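Nitrite reductase (Hyphomicrobium denitrificans, PDB 2DV6) is a hexameric copper enzyme that probably reduces nitrite to nitric oxide with electrons from cytochrome c. Local coordinates at residues Ile166-Val171 / His219-His224; Ala234-Asp239 / Thr244-Lys249; Tyr183-Phe188 / Asn329-Ser334. All blocks are in the same frame, centred on the assembly; numbering follows the deposited sequence.

Interaction 1: Ile166-Val171 / His219-His224. With CU (copper (II) ion), chain G; CU (copper (II) ion), chain H.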
loop_
_atom_site.group_PDB
_atom_site.type_symbol
_atom_site.label_atom_id
_atom_site.label_comp_id
_atom_site.label_asym_id
_atom_site.label_seq_id
_atom_site.Cartn_x
_atom_site.Cartn_y
_atom_site.Cartn_z
ATOM N N ILE A 166 -19.057 -46.696 27.712
ATOM C CA ILE A 166 -18.901 -45.982 26.463
ATOM C C ILE A 166 -17.442 -45.917 26.080
ATOM O O ILE A 166 -16.566 -45.626 26.910
ATOM C CB ILE A 166 -19.525 -44.563 26.537
ATOM C CG1 ILE A 166 -21.028 -44.686 26.751
ATOM C CG2 ILE A 166 -19.212 -43.762 25.261
ATOM C CD1 ILE A 166 -21.722 -43.367 27.161
ATOM N N ASP A 167 -17.192 -46.189 24.806
ATOM C CA ASP A 167 -15.885 -46.009 24.190
ATOM C C ASP A 167 -15.900 -44.816 23.237
ATOM O O ASP A 167 -16.821 -44.692 22.417
ATOM C CB ASP A 167 -15.527 -47.255 23.390
ATOM C CG ASP A 167 -15.088 -48.421 24.290
ATOM O OD1 ASP A 167 -13.870 -48.487 24.645
ATOM O OD2 ASP A 167 -15.955 -49.272 24.602
ATOM N N LEU A 168 -14.882 -43.955 23.356
ATOM C CA LEU A 168 -14.618 -42.871 22.403
ATOM C C LEU A 168 -13.174 -42.942 22.026
ATOM O O LEU A 168 -12.302 -43.248 22.867
ATOM C CB LEU A 168 -14.903 -41.514 23.027
ATOM C CG LEU A 168 -16.354 -41.182 23.394
ATOM C CD1 LEU A 168 -16.386 -39.823 24.062
ATOM C CD2 LEU A 168 -17.199 -41.211 22.140
ATOM N N GLU A 169 -12.908 -42.697 20.752
ATOM C CA GLU A 169 -11.550 -42.583 20.270
ATOM C C GLU A 169 -11.408 -41.178 19.673
ATOM O O GLU A 169 -12.346 -40.717 18.992
ATOM C CB GLU A 169 -11.339 -43.608 19.177
ATOM C CG GLU A 169 -9.929 -43.730 18.775
ATOM C CD GLU A 169 -9.756 -44.590 17.512
ATOM O OE1 GLU A 169 -8.593 -44.854 17.177
ATOM O OE2 GLU A 169 -10.765 -44.991 16.872
ATOM N N THR A 170 -10.280 -40.509 19.916
ATOM C CA THR A 170 -10.023 -39.185 19.324
ATOM C C THR A 170 -9.040 -39.342 18.176
ATOM O O THR A 170 -7.939 -39.869 18.350
ATOM C CB THR A 170 -9.552 -38.144 20.356
ATOM O OG1 THR A 170 -8.375 -38.625 21.034
ATOM C CG2 THR A 170 -10.655 -37.932 21.390
ATOM N N VAL A 171 -9.494 -38.981 16.975
ATOM C CA VAL A 171 -8.674 -39.124 15.777
ATOM C C VAL A 171 -8.604 -37.831 14.961
ATOM O O VAL A 171 -9.628 -37.218 14.691
ATOM C CB VAL A 171 -9.032 -40.436 14.900
ATOM C CG1 VAL A 171 -10.208 -41.157 15.395
ATOM C CG2 VAL A 171 -9.206 -40.151 13.446
ATOM N N HIS A 219 -6.203 -34.890 23.652
ATOM C CA HIS A 219 -7.645 -34.689 23.523
ATOM C C HIS A 219 -8.328 -35.177 24.817
ATOM O O HIS A 219 -7.713 -35.877 25.615
ATOM C CB HIS A 219 -8.233 -35.370 22.274
ATOM C CG HIS A 219 -7.629 -34.909 20.976
ATOM N ND1 HIS A 219 -7.972 -33.717 20.362
ATOM C CD2 HIS A 219 -6.706 -35.487 20.175
ATOM C CE1 HIS A 219 -7.284 -33.585 19.237
ATOM N NE2 HIS A 219 -6.496 -34.640 19.107
ATOM N N SER A 220 -9.568 -34.730 25.037
ATOM C CA SER A 220 -10.320 -35.035 26.244
ATOM C C SER A 220 -11.772 -34.931 25.870
ATOM O O SER A 220 -12.102 -34.849 24.673
ATOM C CB SER A 220 -10.007 -34.019 27.343
ATOM O OG SER A 220 -10.208 -32.712 26.845
ATOM N N VAL A 221 -12.630 -34.905 26.882
ATOM C CA VAL A 221 -14.060 -34.723 26.693
ATOM C C VAL A 221 -14.683 -34.056 27.933
ATOM O O VAL A 221 -14.320 -34.372 29.050
ATOM C CB VAL A 221 -14.780 -36.078 26.327
ATOM C CG1 VAL A 221 -14.576 -37.177 27.473
ATOM C CG2 VAL A 221 -16.279 -35.833 26.065
ATOM N N ASP A 222 -15.588 -33.107 27.705
ATOM C CA ASP A 222 -16.415 -32.432 28.718
ATOM C C ASP A 222 -17.865 -32.784 28.299
ATOM O O ASP A 222 -18.254 -32.461 27.174
ATOM C CB ASP A 222 -16.129 -30.901 28.607
ATOM C CG ASP A 222 -17.142 -29.982 29.376
ATOM O OD1 ASP A 222 -16.834 -28.760 29.479
ATOM O OD2 ASP A 222 -18.218 -30.421 29.879
ATOM N N PHE A 223 -18.630 -33.472 29.160
ATOM C CA PHE A 223 -20.067 -33.724 28.922
ATOM C C PHE A 223 -20.925 -32.712 29.703
ATOM O O PHE A 223 -20.770 -32.609 30.939
ATOM C CB PHE A 223 -20.499 -35.142 29.363
ATOM C CG PHE A 223 -19.735 -36.273 28.707
ATOM C CD1 PHE A 223 -18.599 -36.829 29.326
ATOM C CD2 PHE A 223 -20.165 -36.808 27.507
ATOM C CE1 PHE A 223 -17.905 -37.889 28.732
ATOM C CE2 PHE A 223 -19.491 -37.857 26.905
ATOM C CZ PHE A 223 -18.336 -38.392 27.507
ATOM N N HIS A 224 -21.829 -31.996 29.028
ATOM C CA HIS A 224 -22.722 -31.051 29.749
ATOM C C HIS A 224 -23.736 -31.782 30.644
ATOM O O HIS A 224 -24.342 -31.166 31.530
ATOM C CB HIS A 224 -23.467 -30.096 28.789
ATOM C CG HIS A 224 -22.588 -29.092 28.131
ATOM N ND1 HIS A 224 -23.088 -28.085 27.336
ATOM C CD2 HIS A 224 -21.250 -28.897 28.187
ATOM C CE1 HIS A 224 -22.092 -27.334 26.896
ATOM N NE2 HIS A 224 -20.968 -27.806 27.395
HETATM CU CU CU G . -9.415 -32.431 21.278
HETATM CU CU CU H . -19.074 -26.975 27.168
HETATM O O HOH W 1 -17.298 -25.816 28.548
#
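Thr170 packs against the stem of His219, a copper ligand, so a strand of the cupredoxin sandwich backs directly onto a metal site, yet no hydrogen bond joins the two segments. Strand 163-178 belongs to one sheet of the domain, and 219-224 runs into short strand 222-223 of the other. With chi1 at 56°, Thr170 sets OG1 between its backbone N and carbonyl carbon, 3.5 Å from His219 CB. Its methyl CG2 meets that same CB at 3.6 Å, so both branches touch one carbon, with OG1 oblique to the imidazole ring. The ring is fixed at both nitrogens: His219 ND1 binds copper at 2.1 Å in the type 1 site completed by Cys260, His268 and Met273, and NE2 is hydrogen-bonded to Glu172. Farther along, the contact thins to an apolar touch, Leu168 CD1 lying 4.2 Å from Phe223 CZ. At the far end of the segment, His224 NE2 holds a second copper at 2.1 Å together with His259, a water and His416 of a second subunit, so segment 219-224 alone supplies a ligand to each of two copper sites, the latter at a subunit interface. Asp222 OD2 lies in the plane of the His224 ring at its edge. Val221 turns CG2 over one face of the Phe223 ring, 3.6 Å above its plane and offset toward the rim.

Interaction 2: Ala234-Asp239 / Thr244-Lys249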
loop_
_atom_site.group_PDB
_atom_site.type_symbol
_atom_site.label_atom_id
_atom_site.label_comp_id
_atom_site.label_asym_id
_atom_site.label_seq_id
_atom_site.Cartn_x
_atom_site.Cartn_y
_atom_site.Cartn_z
ATOM N N ALA A 234 -11.376 -32.873 33.549
ATOM C CA ALA A 234 -10.263 -33.010 34.505
ATOM C C ALA A 234 -9.739 -34.462 34.593
ATOM O O ALA A 234 -8.636 -34.683 35.027
ATOM C CB ALA A 234 -10.666 -32.507 35.866
ATOM N N PHE A 235 -10.514 -35.439 34.137
ATOM C CA PHE A 235 -10.144 -36.860 34.261
ATOM C C PHE A 235 -9.779 -37.446 32.899
ATOM O O PHE A 235 -9.418 -38.629 32.798
ATOM C CB PHE A 235 -11.329 -37.636 34.801
ATOM C CG PHE A 235 -11.765 -37.212 36.186
ATOM C CD1 PHE A 235 -12.677 -36.167 36.369
ATOM C CD2 PHE A 235 -11.268 -37.875 37.330
ATOM C CE1 PHE A 235 -13.077 -35.772 37.663
ATOM C CE2 PHE A 235 -11.694 -37.502 38.623
ATOM C CZ PHE A 235 -12.595 -36.447 38.787
ATOM N N THR A 236 -9.919 -36.644 31.836
ATOM C CA THR A 236 -9.793 -37.216 30.488
ATOM C C THR A 236 -8.771 -36.568 29.570
ATOM O O THR A 236 -8.846 -36.787 28.368
ATOM C CB THR A 236 -11.170 -37.309 29.749
ATOM O OG1 THR A 236 -11.803 -36.030 29.725
ATOM C CG2 THR A 236 -12.121 -38.326 30.427
ATOM N N GLN A 237 -7.819 -35.787 30.098
ATOM C CA GLN A 237 -6.727 -35.256 29.256
ATOM C C GLN A 237 -5.876 -36.439 28.830
ATOM O O GLN A 237 -5.193 -37.013 29.667
ATOM C CB GLN A 237 -5.880 -34.220 30.014
ATOM C CG GLN A 237 -6.689 -32.976 30.501
ATOM C CD GLN A 237 -7.395 -32.249 29.328
ATOM O OE1 GLN A 237 -8.617 -31.950 29.381
ATOM N NE2 GLN A 237 -6.651 -32.012 28.259
ATOM N N THR A 238 -5.944 -36.826 27.552
ATOM C CA THR A 238 -5.391 -38.113 27.087
ATOM C C THR A 238 -4.293 -37.904 26.050
ATOM O O THR A 238 -4.530 -37.282 25.008
ATOM C CB THR A 238 -6.529 -39.002 26.515
ATOM O OG1 THR A 238 -7.630 -38.992 27.430
ATOM C CG2 THR A 238 -6.104 -40.425 26.316
ATOM N N ASP A 239 -3.082 -38.386 26.358
ATOM C CA ASP A 239 -1.956 -38.303 25.437
ATOM C C ASP A 239 -2.143 -39.228 24.214
ATOM O O ASP A 239 -2.794 -40.265 24.315
ATOM C CB ASP A 239 -0.666 -38.735 26.135
ATOM C CG ASP A 239 -0.216 -37.773 27.244
ATOM O OD1 ASP A 239 0.612 -38.231 28.068
ATOM O OD2 ASP A 239 -0.635 -36.581 27.316
ATOM N N THR A 244 -7.736 -43.093 28.984
ATOM C CA THR A 244 -8.088 -42.440 30.183
ATOM C C THR A 244 -9.464 -43.056 30.459
ATOM O O THR A 244 -10.206 -43.377 29.526
ATOM C CB THR A 244 -8.068 -40.933 29.832
ATOM O OG1 THR A 244 -7.122 -40.187 30.646
ATOM C CG2 THR A 244 -9.406 -40.335 29.667
ATOM N N VAL A 245 -9.776 -43.308 31.717
ATOM C CA VAL A 245 -11.097 -43.806 32.054
ATOM C C VAL A 245 -11.687 -43.052 33.214
ATOM O O VAL A 245 -10.983 -42.635 34.135
ATOM C CB VAL A 245 -11.234 -45.418 32.091
ATOM C CG1 VAL A 245 -9.920 -46.147 31.856
ATOM C CG2 VAL A 245 -12.077 -45.955 33.264
ATOM N N VAL A 246 -12.984 -42.788 33.102
ATOM C CA VAL A 246 -13.654 -41.954 34.074
ATOM C C VAL A 246 -15.058 -42.526 34.240
ATOM O O VAL A 246 -15.661 -42.941 33.257
ATOM C CB VAL A 246 -13.683 -40.431 33.642
ATOM C CG1 VAL A 246 -14.520 -40.206 32.354
ATOM C CG2 VAL A 246 -14.260 -39.609 34.730
ATOM N N THR A 247 -15.548 -42.583 35.477
ATOM C CA THR A 247 -16.921 -43.021 35.719
ATOM C C THR A 247 -17.695 -41.835 36.251
ATOM O O THR A 247 -17.181 -41.100 37.085
ATOM C CB THR A 247 -16.950 -44.199 36.754
ATOM O OG1 THR A 247 -16.223 -45.297 36.209
ATOM C CG2 THR A 247 -18.379 -44.654 37.081
ATOM N N PHE A 248 -18.919 -41.634 35.790
ATOM C CA PHE A 248 -19.699 -40.516 36.301
ATOM C C PHE A 248 -21.163 -40.864 36.330
ATOM O O PHE A 248 -21.618 -41.669 35.530
ATOM C CB PHE A 248 -19.431 -39.187 35.527
ATOM C CG PHE A 248 -19.842 -39.206 34.073
ATOM C CD1 PHE A 248 -21.158 -38.917 33.699
ATOM C CD2 PHE A 248 -18.915 -39.471 33.085
ATOM C CE1 PHE A 248 -21.544 -38.924 32.346
ATOM C CE2 PHE A 248 -19.287 -39.468 31.724
ATOM C CZ PHE A 248 -20.607 -39.222 31.367
ATOM N N LYS A 249 -21.886 -40.288 37.278
ATOM C CA LYS A 249 -23.342 -40.444 37.328
ATOM C C LYS A 249 -24.078 -39.415 36.455
ATOM O O LYS A 249 -23.688 -38.231 36.393
ATOM C CB LYS A 249 -23.862 -40.375 38.778
ATOM C CG LYS A 249 -23.535 -41.633 39.605
ATOM C CD LYS A 249 -24.351 -41.700 40.906
ATOM C CE LYS A 249 -25.710 -42.480 40.726
ATOM N NZ LYS A 249 -25.621 -43.994 41.009
HETATM O O HOH W 2 -9.233 -40.605 34.701
#
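Loop 234-239 packs against strand 244-249 at the border of a cupredoxin sheet, a contact of methyls and one bridging water with no direct hydrogen bond between the segments. Within its own chain, strand 243-249 is outermost in the sheet and pairs with strand 204-211. Val246, Thr247 and Phe248 also form an antiparallel ladder with a strand of a second subunit, so the sheet continues across the interface. The loop closes over the earlier part of the strand. Thr244 is the most covered residue here: its CB and CG2 lie among Thr236 and Thr238, with CG2 modelled 3.5 Å from Thr236 CG2, a closeness that is doubtful because the Thr244 side chain is built between staggered positions. Thr236 CG2 also reaches Val246 CG1 at 3.6 Å, approaching obliquely, while Thr236 OG1 is occupied by hydrogen bonds to Ala232 O and Val221 N. The other branch of Val246, CG2, meets Phe235 CB at 3.5 Å. These two side chains cross at about a right angle, and the phenyl ring leads away from the strand and packs on Met440 of the second subunit. Water 2 supplies the polar link, donating at 2.7 Å to Phe235 O and also to Val245 O, so one molecule satisfies a carbonyl of each segment. Inside the loop, Thr238 has OG1 beside its own backbone N (chi1 -47°). From there OG1 donates to Thr236 O at 2.7 Å, reaching the oxygen from over the carbonyl, 62° off its plane.

Interaction 3: Tyr183-Phe188 / Asn329-Ser334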
loop_
_atom_site.group_PDB
_atom_site.type_symbol
_atom_site.label_atom_id
_atom_site.label_comp_id
_atom_site.label_asym_id
_atom_site.label_seq_id
_atom_site.Cartn_x
_atom_site.Cartn_y
_atom_site.Cartn_z
ATOM N N TYR A 183 -9.522 -30.598 4.754
ATOM C CA TYR A 183 -9.255 -29.865 5.970
ATOM C C TYR A 183 -8.813 -30.945 6.966
ATOM O O TYR A 183 -9.281 -32.067 6.858
ATOM C CB TYR A 183 -10.534 -29.120 6.421
ATOM C CG TYR A 183 -10.376 -28.268 7.686
ATOM C CD1 TYR A 183 -9.795 -27.004 7.629
ATOM C CD2 TYR A 183 -10.849 -28.714 8.933
ATOM C CE1 TYR A 183 -9.625 -26.233 8.779
ATOM C CE2 TYR A 183 -10.706 -27.922 10.095
ATOM C CZ TYR A 183 -10.075 -26.689 9.994
ATOM O OH TYR A 183 -9.905 -25.890 11.104
ATOM N N THR A 184 -7.923 -30.605 7.914
ATOM C CA THR A 184 -7.628 -31.493 9.023
ATOM C C THR A 184 -8.679 -31.441 10.126
ATOM O O THR A 184 -8.714 -30.487 10.936
ATOM C CB THR A 184 -6.221 -31.229 9.627
ATOM O OG1 THR A 184 -5.243 -31.349 8.589
ATOM C CG2 THR A 184 -5.905 -32.266 10.707
ATOM N N TYR A 185 -9.512 -32.489 10.186
ATOM C CA TYR A 185 -10.498 -32.561 11.223
ATOM C C TYR A 185 -9.945 -33.260 12.475
ATOM O O TYR A 185 -9.054 -34.105 12.401
ATOM C CB TYR A 185 -11.767 -33.282 10.744
ATOM C CG TYR A 185 -12.624 -32.544 9.727
ATOM C CD1 TYR A 185 -12.266 -32.491 8.391
ATOM C CD2 TYR A 185 -13.831 -31.958 10.118
ATOM C CE1 TYR A 185 -13.080 -31.855 7.448
ATOM C CE2 TYR A 185 -14.654 -31.311 9.196
ATOM C CZ TYR A 185 -14.265 -31.257 7.868
ATOM O OH TYR A 185 -15.104 -30.656 6.955
ATOM N N TRP A 186 -10.509 -32.912 13.629
ATOM C CA TRP A 186 -10.221 -33.640 14.852
ATOM C C TRP A 186 -11.564 -34.128 15.325
ATOM O O TRP A 186 -12.517 -33.345 15.429
ATOM C CB TRP A 186 -9.579 -32.732 15.926
ATOM C CG TRP A 186 -8.257 -32.089 15.518
ATOM C CD1 TRP A 186 -7.471 -32.396 14.438
ATOM C CD2 TRP A 186 -7.558 -31.071 16.240
ATOM N NE1 TRP A 186 -6.350 -31.600 14.431
ATOM C CE2 TRP A 186 -6.369 -30.794 15.538
ATOM C CE3 TRP A 186 -7.837 -30.344 17.399
ATOM C CZ2 TRP A 186 -5.447 -29.801 15.965
ATOM C CZ3 TRP A 186 -6.915 -29.374 17.823
ATOM C CH2 TRP A 186 -5.757 -29.105 17.105
ATOM N N THR A 187 -11.660 -35.406 15.625
ATOM C CA THR A 187 -12.979 -35.996 15.767
ATOM C C THR A 187 -13.039 -36.961 16.932
ATOM O O THR A 187 -12.028 -37.503 17.358
ATOM C CB THR A 187 -13.343 -36.842 14.516
ATOM O OG1 THR A 187 -12.441 -37.954 14.459
ATOM C CG2 THR A 187 -13.245 -36.026 13.208
ATOM N N PHE A 188 -14.257 -37.186 17.409
ATOM C CA PHE A 188 -14.585 -38.390 18.168
ATOM C C PHE A 188 -15.030 -39.481 17.193
ATOM O O PHE A 188 -16.024 -39.318 16.491
ATOM C CB PHE A 188 -15.700 -38.095 19.180
ATOM C CG PHE A 188 -15.293 -37.136 20.265
ATOM C CD1 PHE A 188 -14.393 -37.539 21.278
ATOM C CD2 PHE A 188 -15.812 -35.831 20.287
ATOM C CE1 PHE A 188 -14.025 -36.654 22.311
ATOM C CE2 PHE A 188 -15.455 -34.933 21.296
ATOM C CZ PHE A 188 -14.552 -35.331 22.312
ATOM N N ASN A 329 -23.406 -31.433 10.412
ATOM C CA ASN A 329 -22.786 -32.776 10.356
ATOM C C ASN A 329 -21.531 -32.854 9.492
ATOM O O ASN A 329 -21.407 -33.751 8.632
ATOM C CB ASN A 329 -23.835 -33.841 9.970
ATOM C CG ASN A 329 -24.889 -34.012 11.043
ATOM O OD1 ASN A 329 -25.059 -33.117 11.861
ATOM N ND2 ASN A 329 -25.595 -35.162 11.071
ATOM N N GLY A 330 -20.625 -31.875 9.689
ATOM C CA GLY A 330 -19.228 -32.019 9.281
ATOM C C GLY A 330 -18.734 -31.393 7.994
ATOM O O GLY A 330 -17.551 -31.075 7.874
ATOM N N SER A 331 -19.616 -31.189 7.010
ATOM C CA SER A 331 -19.098 -30.952 5.687
ATOM C C SER A 331 -20.096 -30.234 4.805
ATOM O O SER A 331 -21.315 -30.260 5.089
ATOM C CB SER A 331 -18.802 -32.310 5.055
ATOM O OG SER A 331 -17.830 -32.207 4.041
ATOM N N VAL A 332 -19.602 -29.636 3.719
ATOM C CA VAL A 332 -20.508 -29.063 2.736
ATOM C C VAL A 332 -21.267 -30.174 1.986
ATOM O O VAL A 332 -20.638 -31.095 1.477
ATOM C CB VAL A 332 -19.790 -28.113 1.746
ATOM C CG1 VAL A 332 -20.806 -27.629 0.634
ATOM C CG2 VAL A 332 -19.211 -26.889 2.501
ATOM N N GLY A 333 -22.600 -30.093 1.950
ATOM C CA GLY A 333 -23.425 -31.104 1.267
ATOM C C GLY A 333 -23.656 -32.378 2.071
ATOM O O GLY A 333 -24.191 -33.385 1.554
ATOM N N SER A 334 -23.239 -32.338 3.333
ATOM C CA SER A 334 -23.378 -33.457 4.229
ATOM C C SER A 334 -24.823 -33.988 4.252
ATOM O O SER A 334 -25.055 -35.190 4.029
ATOM C CB SER A 334 -22.935 -33.064 5.638
ATOM O OG SER A 334 -23.178 -34.135 6.543
#
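Tyr185 has CG anti to its carbonyl carbon and beside the backbone N (chi1 -70°), which aims the ring and its OH from strand 181-188 at Gly330; chi2 of 78° sets only how the ring plane is turned, with its CE2 edge near Gly330 O. There OH donates a hydrogen bond of 2.6 Å to Gly330 O. The C=O...OH angle of 164° puts the donor nearly along the C=O axis, and Tyr185 CE2 comes to 3.2 Å from the same oxygen. The bond joins a strand of the first cupredoxin domain of the nitrite reductase core to a loop of the second, between strand 325-328 and helix 334-338. Tyr183 CD2 sits 4.0 Å over the centre of one face of the Tyr185 ring. On the loop side, Gly330 adopts a positive phi at which a CB would jam against the carbonyl oxygen of Asn329. Ser334 OG donates to that oxygen at 2.8 Å, closing the loop around the type II turn Ser331-Ser334, while Ser331 OG is hydrogen-bonded to Gln176 O. A phenylalanine in place of Tyr185 would probably leave the buried Gly330 carbonyl without this donor and remove one of the hydrogen bonds between this loop and the neighbouring domain. The short neutral bond is consistent with a buried carbonyl and a buried phenol satisfying each other, and with one directed bond pinning loop to strand here.

Overall arrangement
All three contacts are largely buried, but the centre of interaction 3 lies about 9 Å from the chain's centre and that of interaction 2 about 30 Å; both 1 and 2 reach the second subunit. One sheet unites them: strands 163-178 and 181-188, used by interactions 1 and 3, are neighbours in it, and strand 243-249 of interaction 2 forms its border within the chain. Interactions 1 and 2 touch, with a probable hydrogen bond of 2.8 Å from Thr238 N to His219 O, whereas 2 and 3 do not meet. Chemistry follows place: van der Waals packing against one copper ligand, His219, in interaction 1, methyls and a bridging water at the sheet border in 2, a single direct hydrogen bond between the two segments in 3.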